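Local coordinates for protein ectoine dioxygenase (Sphingopyxis alaskensis, PDB 4MHR) that catalyses the iron(II)- and 2-oxoglutarate-dependent hydroxylation of L-ectoine to 5-hydroxyectoine, a compatible solute that helps cells survive osmotic stress, at residues Ala85-Thr90 against Pro289-Arg294; Arg98-Phe101 against Ala105-Pro108; Tyr132-Arg137 against Val160-Pro165. One frame throughout, in Å; residues are numbered along the deposited sequence.

Interaction 1. Residues Ala85-Thr90 against Pro289-Arg294; sequences ADTIVT and PWFLAR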
ATOM      1  N   ALA A  85      13.038 -18.025   1.497  1.00 45.48           N
ATOM      2  CA  ALA A  85      13.495 -17.452   2.767  1.00 45.42           C
ATOM      3  C   ALA A  85      13.856 -15.994   2.686  1.00 44.39           C
ATOM      4  O   ALA A  85      13.760 -15.283   3.698  1.00 44.71           O
ATOM      5  CB  ALA A  85      14.720 -18.215   3.320  1.00 50.97           C
ATOM      6  N   ASP A  86      14.302 -15.546   1.513  1.00 40.77           N
ATOM      7  CA  ASP A  86      14.735 -14.175   1.369  1.00 46.42           C
ATOM      8  C   ASP A  86      13.523 -13.265   1.450  1.00 45.61           C
ATOM      9  O   ASP A  86      13.704 -12.081   1.624  1.00 39.23           O
ATOM     10  CB  ASP A  86      15.407 -13.903   0.021  1.00 51.64           C
ATOM     11  CG  ASP A  86      16.668 -14.710  -0.169  1.00 60.95           C
ATOM     12  OD1 ASP A  86      17.276 -15.132   0.841  1.00 64.95           O
ATOM     13  OD2 ASP A  86      17.041 -14.921  -1.331  1.00 73.68           O
ATOM     14  N   THR A  87      12.316 -13.804   1.278  1.00 37.11           N
ATOM     15  CA  THR A  87      11.110 -12.924   1.267  1.00 38.75           C
ATOM     16  C   THR A  87      10.508 -12.714   2.686  1.00 41.16           C
ATOM     17  O   THR A  87       9.533 -11.961   2.869  1.00 35.58           O
ATOM     18  CB  THR A  87      10.047 -13.427   0.313  1.00 31.78           C
ATOM     19  OG1 THR A  87       9.468 -14.657   0.781  1.00 28.22           O
ATOM     20  CG2 THR A  87      10.594 -13.592  -1.161  1.00 33.92           C
ATOM     21  N   ILE A  88      11.098 -13.362   3.696  1.00 37.97           N
ATOM     22  CA  ILE A  88      10.444 -13.410   5.030  1.00 37.67           C
ATOM     23  C   ILE A  88      11.089 -12.395   5.900  1.00 36.74           C
ATOM     24  O   ILE A  88      12.332 -12.333   5.931  1.00 39.14           O
ATOM     25  CB  ILE A  88      10.587 -14.814   5.648  1.00 42.19           C
ATOM     26  CG1 ILE A  88      10.172 -15.873   4.627  1.00 42.86           C
ATOM     27  CG2 ILE A  88       9.909 -14.909   7.013  1.00 39.46           C
ATOM     28  CD1 ILE A  88       8.784 -16.357   4.743  1.00 49.58           C
ATOM     29  N   VAL A  89      10.285 -11.544   6.554  1.00 32.69           N
ATOM     30  CA  VAL A  89      10.777 -10.611   7.546  1.00 33.78           C
ATOM     31  C   VAL A  89      10.252 -11.053   8.908  1.00 36.83           C
ATOM     32  O   VAL A  89       9.018 -11.281   9.113  1.00 32.29           O
ATOM     33  CB  VAL A  89      10.359  -9.154   7.258  1.00 41.05           C
ATOM     34  CG1 VAL A  89      10.856  -8.192   8.364  1.00 39.97           C
ATOM     35  CG2 VAL A  89      10.885  -8.740   5.891  1.00 44.54           C
ATOM     36  N   THR A  90      11.183 -11.195   9.839  1.00 32.41           N
ATOM     37  CA  THR A  90      10.877 -11.693  11.148  1.00 35.91           C
ATOM     38  C   THR A  90      11.015 -10.569  12.149  1.00 41.88           C
ATOM     39  O   THR A  90      11.634  -9.520  11.842  1.00 40.78           O
ATOM     40  CB  THR A  90      11.809 -12.869  11.518  1.00 38.20           C
ATOM     41  OG1 THR A  90      13.112 -12.374  11.663  1.00 38.31           O
ATOM     42  CG2 THR A  90      11.829 -13.934  10.462  1.00 37.14           C
ATOM     43  N   PRO A 289      17.030  -5.080  -2.885  1.00 71.44           N
ATOM     44  CA  PRO A 289      16.761  -6.499  -3.232  1.00 63.68           C
ATOM     45  C   PRO A 289      15.565  -6.737  -4.160  1.00 68.47           C
ATOM     46  O   PRO A 289      14.563  -5.999  -4.094  1.00 71.64           O
ATOM     47  CB  PRO A 289      16.481  -7.143  -1.868  1.00 63.64           C
ATOM     48  CG  PRO A 289      17.253  -6.316  -0.898  1.00 65.48           C
ATOM     49  CD  PRO A 289      17.164  -4.905  -1.422  1.00 66.24           C
ATOM     50  N   TRP A 290      15.712  -7.736  -5.032  1.00 67.67           N
ATOM     51  CA  TRP A 290      14.624  -8.394  -5.774  1.00 72.37           C
ATOM     52  C   TRP A 290      13.208  -8.058  -5.272  1.00 68.49           C
ATOM     53  O   TRP A 290      12.405  -7.443  -5.966  1.00 62.98           O
ATOM     54  CB  TRP A 290      14.797  -9.936  -5.649  1.00 79.87           C
ATOM     55  CG  TRP A 290      15.264 -10.685  -6.875  1.00 99.26           C
ATOM     56  CD1 TRP A 290      16.395 -11.451  -6.981  1.00105.43           C
ATOM     57  CD2 TRP A 290      14.597 -10.781  -8.152  1.00111.40           C
ATOM     58  NE1 TRP A 290      16.485 -12.000  -8.243  1.00103.09           N
ATOM     59  CE2 TRP A 290      15.399 -11.611  -8.982  1.00106.00           C
ATOM     60  CE3 TRP A 290      13.411 -10.239  -8.678  1.00113.43           C
ATOM     61  CZ2 TRP A 290      15.054 -11.910 -10.310  1.00105.80           C
ATOM     62  CZ3 TRP A 290      13.068 -10.537 -10.006  1.00115.12           C
ATOM     63  CH2 TRP A 290      13.893 -11.368 -10.803  1.00110.57           C
ATOM     64  N   PHE A 291      12.942  -8.480  -4.036  1.00 63.90           N
ATOM     65  CA  PHE A 291      11.575  -8.712  -3.526  1.00 61.21           C
ATOM     66  C   PHE A 291      10.850  -7.429  -3.002  1.00 58.31           C
ATOM     67  O   PHE A 291       9.620  -7.445  -2.717  1.00 52.46           O
ATOM     68  CB  PHE A 291      11.609  -9.844  -2.438  1.00 60.82           C
ATOM     69  CG  PHE A 291      12.535  -9.566  -1.260  1.00 57.41           C
ATOM     70  CD1 PHE A 291      13.901  -9.923  -1.310  1.00 62.83           C
ATOM     71  CD2 PHE A 291      12.057  -8.952  -0.099  1.00 60.57           C
ATOM     72  CE1 PHE A 291      14.757  -9.651  -0.236  1.00 60.62           C
ATOM     73  CE2 PHE A 291      12.904  -8.696   0.989  1.00 61.41           C
ATOM     74  CZ  PHE A 291      14.252  -9.054   0.922  1.00 63.44           C
ATOM     75  N   LEU A 292      11.604  -6.325  -2.869  1.00 57.53           N
ATOM     76  CA  LEU A 292      11.026  -5.044  -2.410  1.00 62.80           C
ATOM     77  C   LEU A 292      10.387  -4.290  -3.575  1.00 61.74           C
ATOM     78  O   LEU A 292       9.511  -3.474  -3.349  1.00 49.33           O
ATOM     79  CB  LEU A 292      12.076  -4.165  -1.698  1.00 62.84           C
ATOM     80  CG  LEU A 292      12.676  -4.895  -0.472  1.00 67.84           C
ATOM     81  CD1 LEU A 292      13.729  -4.055   0.251  1.00 73.63           C
ATOM     82  CD2 LEU A 292      11.602  -5.372   0.502  1.00 68.24           C
ATOM     83  N   ALA A 293      10.826  -4.595  -4.806  1.00 56.63           N
ATOM     84  CA  ALA A 293      10.502  -3.785  -5.969  1.00 55.97           C
ATOM     85  C   ALA A 293      10.783  -4.542  -7.256  1.00 60.90           C
ATOM     86  O   ALA A 293      11.938  -4.940  -7.498  1.00 59.72           O
ATOM     87  CB  ALA A 293      11.322  -2.512  -5.932  1.00 54.69           C
ATOM     88  N   ARG A 294       9.741  -4.744  -8.076  1.00 61.55           N
ATOM     89  CA  ARG A 294       9.906  -5.447  -9.359  1.00 62.98           C
ATOM     90  C   ARG A 294      10.585  -4.553 -10.419  1.00 64.12           C
ATOM     91  O   ARG A 294       9.969  -3.584 -10.919  1.00 55.38           O
ATOM     92  CB  ARG A 294       8.570  -5.977  -9.890  1.00 66.26           C
ATOM     93  CG  ARG A 294       8.741  -6.919 -11.087  1.00 73.43           C
ATOM     94  CD  ARG A 294       9.238  -8.296 -10.652  1.00 85.62           C
ATOM     95  NE  ARG A 294       8.222  -8.997  -9.857  1.00 94.77           N
ATOM     96  CZ  ARG A 294       8.301 -10.255  -9.434  1.00 88.78           C
ATOM     97  NH1 ARG A 294       9.363 -11.011  -9.697  1.00 99.45           N
ATOM     98  NH2 ARG A 294       7.298 -10.757  -8.743  1.00 78.73           N
TER
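Phe291 lays its ring against the backbone of Asp86 and Thr87, at the rim of the cupin fold. Asp86 and Thr87 belong to a short 3-10 turn. This turn leads into strand 88-90, the outermost strand on one side of the main antiparallel sheet. Phe291 sits in the long loop that follows strand 264-273, so the contact ties this late loop to the sheet edge. The carbonyl oxygen of Asp86 stands 3.1 Å above the ring plane, displaced toward the rim. Its shortest approach is to Phe291 CZ, at 3.2 Å. Thr87 CA lies over the same face. A chi1 of 57° puts Phe291 CG between its own backbone N and carbonyl carbon, and the CB bond itself points toward the turn. The Asp86 side chain adds a looser touch, with its CB 4.3 Å from Phe291 CE1. No hydrogen bond joins the two segments. The hydroxyl of Thr87 bonds to the carbonyl oxygen of Asp84, just before the turn. Its methyl meets the loop: CG2 packs on Phe291 CB at 4.1 Å.

Interaction 2. Residues Arg98-Phe101 against Ala105-Pro108; sequences RSIF and AQSP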
ATOM      1  N   ARG A  98       6.814 -11.559  10.645  1.00 33.96           N
ATOM      2  CA  ARG A  98       6.052 -10.307  10.632  1.00 36.67           C
ATOM      3  C   ARG A  98       5.511  -9.944   9.226  1.00 38.86           C
ATOM      4  O   ARG A  98       4.344  -9.533   9.119  1.00 39.69           O
ATOM      5  CB  ARG A  98       6.837  -9.176  11.206  1.00 38.28           C
ATOM      6  CG  ARG A  98       7.090  -9.318  12.730  1.00 40.97           C
ATOM      7  CD  ARG A  98       5.847  -9.101  13.634  1.00 46.92           C
ATOM      8  NE  ARG A  98       6.087  -9.597  15.008  1.00 45.22           N
ATOM      9  CZ  ARG A  98       5.763 -10.830  15.413  1.00 42.73           C
ATOM     10  NH1 ARG A  98       5.217 -11.679  14.570  1.00 43.44           N
ATOM     11  NH2 ARG A  98       6.013 -11.227  16.652  1.00 47.28           N
ATOM     12  N   SER A  99       6.340 -10.105   8.186  1.00 33.61           N
ATOM     13  CA  SER A  99       5.944  -9.949   6.754  1.00 35.79           C
ATOM     14  C   SER A  99       6.534 -11.021   5.806  1.00 38.35           C
ATOM     15  O   SER A  99       7.694 -11.446   5.953  1.00 36.65           O
ATOM     16  CB  SER A  99       6.407  -8.621   6.171  1.00 34.93           C
ATOM     17  OG  SER A  99       6.031  -7.545   6.966  1.00 41.36           O
ATOM     18  N   ILE A 100       5.713 -11.402   4.839  1.00 29.95           N
ATOM     19  CA  ILE A 100       6.095 -12.170   3.660  1.00 33.14           C
ATOM     20  C   ILE A 100       5.891 -11.320   2.362  1.00 33.75           C
ATOM     21  O   ILE A 100       4.751 -10.939   2.039  1.00 32.52           O
ATOM     22  CB  ILE A 100       5.269 -13.432   3.552  1.00 28.67           C
ATOM     23  CG1 ILE A 100       5.307 -14.292   4.828  1.00 33.65           C
ATOM     24  CG2 ILE A 100       5.739 -14.304   2.375  1.00 32.16           C
ATOM     25  CD1 ILE A 100       4.245 -15.391   4.852  1.00 31.56           C
ATOM     26  N   PHE A 101       6.989 -10.961   1.712  1.00 32.85           N
ATOM     27  CA  PHE A 101       6.991 -10.189   0.438  1.00 33.11           C
ATOM     28  C   PHE A 101       6.745 -11.117  -0.731  1.00 33.15           C
ATOM     29  O   PHE A 101       6.901 -12.335  -0.596  1.00 30.86           O
ATOM     30  CB  PHE A 101       8.325  -9.463   0.251  1.00 33.56           C
ATOM     31  CG  PHE A 101       8.470  -8.228   1.099  1.00 37.30           C
ATOM     32  CD1 PHE A 101       8.029  -6.999   0.639  1.00 35.81           C
ATOM     33  CD2 PHE A 101       9.025  -8.293   2.379  1.00 40.53           C
ATOM     34  CE1 PHE A 101       8.168  -5.863   1.398  1.00 42.68           C
ATOM     35  CE2 PHE A 101       9.140  -7.151   3.161  1.00 43.00           C
ATOM     36  CZ  PHE A 101       8.719  -5.928   2.668  1.00 44.34           C
ATOM     37  N   ALA A 105       3.367 -13.612  -6.014  1.00 40.34           N
ATOM     38  CA  ALA A 105       4.147 -14.530  -6.855  1.00 41.77           C
ATOM     39  C   ALA A 105       4.229 -15.930  -6.223  1.00 47.53           C
ATOM     40  O   ALA A 105       4.279 -16.875  -6.949  1.00 48.99           O
ATOM     41  CB  ALA A 105       5.532 -13.989  -7.128  1.00 38.48           C
ATOM     42  N   GLN A 106       4.127 -16.058  -4.896  1.00 40.53           N
ATOM     43  CA  GLN A 106       4.349 -17.323  -4.204  1.00 37.00           C
ATOM     44  C   GLN A 106       3.093 -18.052  -3.816  1.00 37.99           C
ATOM     45  O   GLN A 106       3.158 -19.206  -3.468  1.00 43.95           O
ATOM     46  CB  GLN A 106       5.132 -17.042  -2.937  1.00 37.13           C
ATOM     47  CG  GLN A 106       6.477 -16.375  -3.178  1.00 32.10           C
ATOM     48  CD  GLN A 106       7.301 -16.262  -1.919  1.00 41.11           C
ATOM     49  OE1 GLN A 106       7.212 -15.280  -1.129  1.00 40.07           O
ATOM     50  NE2 GLN A 106       8.132 -17.244  -1.707  1.00 39.47           N
ATOM     51  N   SER A 107       1.933 -17.379  -3.826  1.00 36.93           N
ATOM     52  CA  SER A 107       0.685 -17.944  -3.334  1.00 34.50           C
ATOM     53  C   SER A 107      -0.375 -17.777  -4.450  1.00 42.70           C
ATOM     54  O   SER A 107      -0.632 -16.647  -4.875  1.00 39.34           O
ATOM     55  CB  SER A 107       0.193 -17.185  -2.092  1.00 35.96           C
ATOM     56  OG  SER A 107      -1.149 -17.558  -1.775  1.00 36.97           O
ATOM     57  N   PRO A 108      -0.928 -18.895  -4.960  1.00 40.63           N
ATOM     58  CA  PRO A 108      -1.950 -18.872  -5.980  1.00 40.04           C
ATOM     59  C   PRO A 108      -3.209 -18.111  -5.542  1.00 34.27           C
ATOM     60  O   PRO A 108      -3.839 -17.461  -6.362  1.00 34.01           O
ATOM     61  CB  PRO A 108      -2.260 -20.379  -6.212  1.00 41.48           C
ATOM     62  CG  PRO A 108      -0.959 -21.065  -5.944  1.00 46.02           C
ATOM     63  CD  PRO A 108      -0.291 -20.230  -4.850  1.00 46.91           C
TER
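A tight strand-to-helix connection brings Gln106 back against the end of strand 97-101. The strand runs out at Phe101, and the short helix 103-106 begins almost at once. Gln106, at the end of that helix, directs its CB toward the strand. Its chain is extended beyond CG, with chi2 at -173°, and this carries the amide group across to the strand end. The amide lies near the carbonyl oxygen of Phe101, with Gln106 CD 4.2 Å from Phe101 O. The amide also approaches a methyl group of Ile100, whose CB bond points toward the helix. This methyl, CG2, is anti to the backbone N of Ile100. In the main antiparallel sheet of the cupin fold, strand 97-101 lies between strands 88-90 and 131-141. The strand carries a classic beta bulge, where Arg98 and Ser99 both face Val89. Phe101 turns its side chain away from the helix, so its backbone meets Gln106 while its ring packs on Gln135, a residue of the L-ectoine site. Ile100 also packs on Leu77 of helix 63-78. Gln106 also touches Leu83 and Asp84 in the loop before strand 88-90. Just past it, Ser107 takes the N-cap position of helix 108-115, and its OG makes a weak hydrogen bond to the backbone N of Met110.

Interaction 3. Residues Tyr132-Arg137 against Val160-Pro165; sequences YIHQSR and VEDGMP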
ATOM      1  N   TYR A 132       0.644  -3.433 -13.075  1.00 25.26           N
ATOM      2  CA  TYR A 132       1.314  -4.644 -12.648  1.00 26.02           C
ATOM      3  C   TYR A 132       1.614  -4.471 -11.160  1.00 27.18           C
ATOM      4  O   TYR A 132       1.420  -3.363 -10.578  1.00 25.10           O
ATOM      5  CB  TYR A 132       2.583  -4.869 -13.501  1.00 24.97           C
ATOM      6  CG  TYR A 132       3.689  -3.904 -13.150  1.00 24.98           C
ATOM      7  CD1 TYR A 132       3.695  -2.601 -13.640  1.00 25.40           C
ATOM      8  CD2 TYR A 132       4.681  -4.264 -12.306  1.00 24.58           C
ATOM      9  CE1 TYR A 132       4.675  -1.738 -13.296  1.00 26.49           C
ATOM     10  CE2 TYR A 132       5.696  -3.362 -11.939  1.00 25.35           C
ATOM     11  CZ  TYR A 132       5.674  -2.121 -12.451  1.00 28.25           C
ATOM     12  OH  TYR A 132       6.620  -1.178 -12.123  1.00 27.72           O
ATOM     13  N   ILE A 133       1.993  -5.578 -10.525  1.00 27.90           N
ATOM     14  CA  ILE A 133       2.301  -5.617  -9.091  1.00 29.56           C
ATOM     15  C   ILE A 133       3.712  -5.169  -8.844  1.00 29.99           C
ATOM     16  O   ILE A 133       4.620  -5.859  -9.216  1.00 28.19           O
ATOM     17  CB  ILE A 133       2.044  -6.996  -8.447  1.00 30.65           C
ATOM     18  CG1 ILE A 133       0.582  -7.407  -8.678  1.00 32.00           C
ATOM     19  CG2 ILE A 133       2.353  -6.941  -6.944  1.00 30.79           C
ATOM     20  CD1 ILE A 133      -0.437  -6.423  -8.124  1.00 36.64           C
ATOM     21  N   HIS A 134       3.894  -3.971  -8.276  1.00 28.02           N
ATOM     22  CA  HIS A 134       5.241  -3.457  -7.957  1.00 29.17           C
ATOM     23  C   HIS A 134       5.811  -4.210  -6.723  1.00 26.98           C
ATOM     24  O   HIS A 134       6.989  -4.442  -6.605  1.00 26.43           O
ATOM     25  CB  HIS A 134       5.168  -1.938  -7.707  1.00 29.45           C
ATOM     26  CG  HIS A 134       6.342  -1.352  -6.976  1.00 30.49           C
ATOM     27  ND1 HIS A 134       7.545  -1.050  -7.587  1.00 32.85           N
ATOM     28  CD2 HIS A 134       6.455  -0.927  -5.693  1.00 34.23           C
ATOM     29  CE1 HIS A 134       8.353  -0.474  -6.711  1.00 32.55           C
ATOM     30  NE2 HIS A 134       7.717  -0.392  -5.552  1.00 37.01           N
ATOM     31  N   GLN A 135       4.950  -4.545  -5.786  1.00 25.96           N
ATOM     32  CA  GLN A 135       5.363  -5.156  -4.528  1.00 26.82           C
ATOM     33  C   GLN A 135       4.118  -5.693  -3.931  1.00 25.40           C
ATOM     34  O   GLN A 135       3.056  -5.086  -4.089  1.00 25.76           O
ATOM     35  CB  GLN A 135       5.904  -4.084  -3.592  1.00 33.44           C
ATOM     36  CG  GLN A 135       6.288  -4.604  -2.213  1.00 38.00           C
ATOM     37  CD  GLN A 135       6.613  -3.460  -1.282  1.00 40.82           C
ATOM     38  OE1 GLN A 135       5.771  -3.028  -0.455  1.00 40.45           O
ATOM     39  NE2 GLN A 135       7.798  -2.913  -1.448  1.00 39.94           N
ATOM     40  N   SER A 136       4.224  -6.768  -3.167  1.00 26.87           N
ATOM     41  CA  SER A 136       3.135  -7.286  -2.338  1.00 26.36           C
ATOM     42  C   SER A 136       3.663  -7.776  -0.997  1.00 30.75           C
ATOM     43  O   SER A 136       4.870  -8.100  -0.869  1.00 25.48           O
ATOM     44  CB  SER A 136       2.387  -8.396  -3.032  1.00 28.85           C
ATOM     45  OG  SER A 136       3.143  -9.583  -3.197  1.00 28.65           O
ATOM     46  N   ARG A 137       2.805  -7.810   0.024  1.00 27.29           N
ATOM     47  CA  ARG A 137       3.280  -8.307   1.346  1.00 33.18           C
ATOM     48  C   ARG A 137       2.105  -8.809   2.083  1.00 30.83           C
ATOM     49  O   ARG A 137       1.057  -8.146   2.053  1.00 32.36           O
ATOM     50  CB  ARG A 137       3.811  -7.251   2.308  1.00 30.35           C
ATOM     51  CG  ARG A 137       4.720  -6.195   1.861  1.00 44.47           C
ATOM     52  CD  ARG A 137       4.649  -4.999   2.819  1.00 46.14           C
ATOM     53  NE  ARG A 137       5.205  -5.309   4.119  1.00 55.12           N
ATOM     54  CZ  ARG A 137       6.120  -4.578   4.767  1.00 61.10           C
ATOM     55  NH1 ARG A 137       6.613  -3.452   4.250  1.00 57.67           N
ATOM     56  NH2 ARG A 137       6.544  -4.988   5.959  1.00 54.24           N
ATOM     57  N   VAL A 160      13.265   7.351  -4.727  1.00 34.21           N
ATOM     58  CA  VAL A 160      14.694   7.499  -4.365  1.00 35.06           C
ATOM     59  C   VAL A 160      15.411   6.165  -4.463  1.00 38.35           C
ATOM     60  O   VAL A 160      16.496   6.082  -5.068  1.00 34.77           O
ATOM     61  CB  VAL A 160      14.918   8.097  -2.971  1.00 36.52           C
ATOM     62  CG1 VAL A 160      16.417   8.000  -2.564  1.00 41.40           C
ATOM     63  CG2 VAL A 160      14.484   9.530  -2.975  1.00 36.00           C
ATOM     64  N   GLU A 161      14.801   5.112  -3.930  1.00 34.56           N
ATOM     65  CA  GLU A 161      15.447   3.805  -3.919  1.00 35.19           C
ATOM     66  C   GLU A 161      15.132   2.847  -5.057  1.00 39.37           C
ATOM     67  O   GLU A 161      15.963   2.033  -5.395  1.00 34.92           O
ATOM     68  CB  GLU A 161      15.244   3.109  -2.560  1.00 38.92           C
ATOM     69  CG  GLU A 161      15.594   3.999  -1.365  1.00 39.41           C
ATOM     70  CD  GLU A 161      15.507   3.293  -0.010  1.00 45.02           C
ATOM     71  OE1 GLU A 161      15.618   2.071   0.031  1.00 49.43           O
ATOM     72  OE2 GLU A 161      15.336   3.971   1.020  1.00 43.40           O
ATOM     73  N   ASP A 162      13.952   2.908  -5.672  1.00 33.34           N
ATOM     74  CA  ASP A 162      13.629   1.925  -6.670  1.00 30.13           C
ATOM     75  C   ASP A 162      13.615   2.516  -8.091  1.00 29.91           C
ATOM     76  O   ASP A 162      13.521   1.767  -9.075  1.00 37.50           O
ATOM     77  CB  ASP A 162      12.287   1.231  -6.414  1.00 30.56           C
ATOM     78  CG  ASP A 162      12.209   0.542  -5.102  1.00 40.63           C
ATOM     79  OD1 ASP A 162      13.207  -0.132  -4.727  1.00 40.27           O
ATOM     80  OD2 ASP A 162      11.109   0.649  -4.419  1.00 40.78           O
ATOM     81  N   GLY A 163      13.708   3.829  -8.186  1.00 31.84           N
ATOM     82  CA  GLY A 163      13.653   4.552  -9.473  1.00 32.83           C
ATOM     83  C   GLY A 163      12.269   4.795 -10.043  1.00 34.36           C
ATOM     84  O   GLY A 163      12.137   5.022 -11.264  1.00 31.04           O
ATOM     85  N   MET A 164      11.221   4.804  -9.187  1.00 29.24           N
ATOM     86  CA  MET A 164       9.853   5.000  -9.725  1.00 29.24           C
ATOM     87  C   MET A 164       9.777   6.441 -10.031  1.00 25.93           C
ATOM     88  O   MET A 164       9.905   7.254  -9.129  1.00 28.64           O
ATOM     89  CB  MET A 164       8.740   4.520  -8.750  1.00 29.50           C
ATOM     90  CG  MET A 164       7.358   4.860  -9.164  1.00 28.62           C
ATOM     91  SD  MET A 164       6.078   4.425  -7.954  1.00 26.70           S
ATOM     92  CE  MET A 164       6.185   2.663  -7.810  1.00 29.60           C
ATOM     93  N   PRO A 165       9.522   6.790 -11.321  1.00 28.80           N
ATOM     94  CA  PRO A 165       9.648   8.208 -11.686  1.00 31.92           C
ATOM     95  C   PRO A 165       8.540   9.111 -11.261  1.00 28.93           C
ATOM     96  O   PRO A 165       8.824  10.246 -10.890  1.00 33.01           O
ATOM     97  CB  PRO A 165       9.711   8.209 -13.234  1.00 33.62           C
ATOM     98  CG  PRO A 165       9.231   6.877 -13.666  1.00 31.83           C
ATOM     99  CD  PRO A 165       9.280   5.919 -12.482  1.00 31.26           C
TER
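Met164 places its terminal methyl squarely over one face of the His134 ring. CE lies 3.9 Å from the ring centroid and 6° off the ring normal, a CH-pi contact. The Met164 chain runs out extended through chi1 and chi2, then bends at chi3 (-62°), which brings CE over the imidazole. The CB bond of His134 points toward 160-165. Asp162 comes from another direction. Its OD2 lies at the ring edge, near the imidazole plane, 3.7 Å from His134 NE2. The carboxylate is turned 61° from the ring plane, and no hydrogen bond forms between them. The stronger partner of OD2 is Arg288, in a salt bridge. All three side chains are buried. The imidazole thus has a methyl over one face and a carboxylate oxygen near its edge, and it also meets Trp158, important for ectoine stabilization, edge-to-face. His134 marks a corner in strand 131-141, just before Gln135 of the L-ectoine site. Asp162 lies near the end of helix 154-162, Gly163 leaves it with positive phi, and Met164 turns back to touch Phe155 and Trp158 of that helix, while His134 packs on Val270 of strand 264-273.

How the interactions relate
The loop 289-294 connects interactions 1 and 3, whose centres are about 12 Å apart. Leu292 O accepts a 2.6 Å hydrogen bond from NE2 of Gln135, which binds L-ectoine. Arg294 N bonds to His134 O at 3.1 Å. Interactions 1 and 2 share neighbouring strands: Val89 N pairs with Ser99 O at 2.7 Å, and Leu292 CD2 packs on Phe101 CE1 at 3.6 Å. Interaction 2 reaches interaction 3 through strand 131-141, where Arg137 NH2 bonds to Ser99 OG. All three lie near the substrate site. The side chain of Phe291 is about 7 Å from that of Gln135, and that of His134 about 7 Å from iron ligand Asp154.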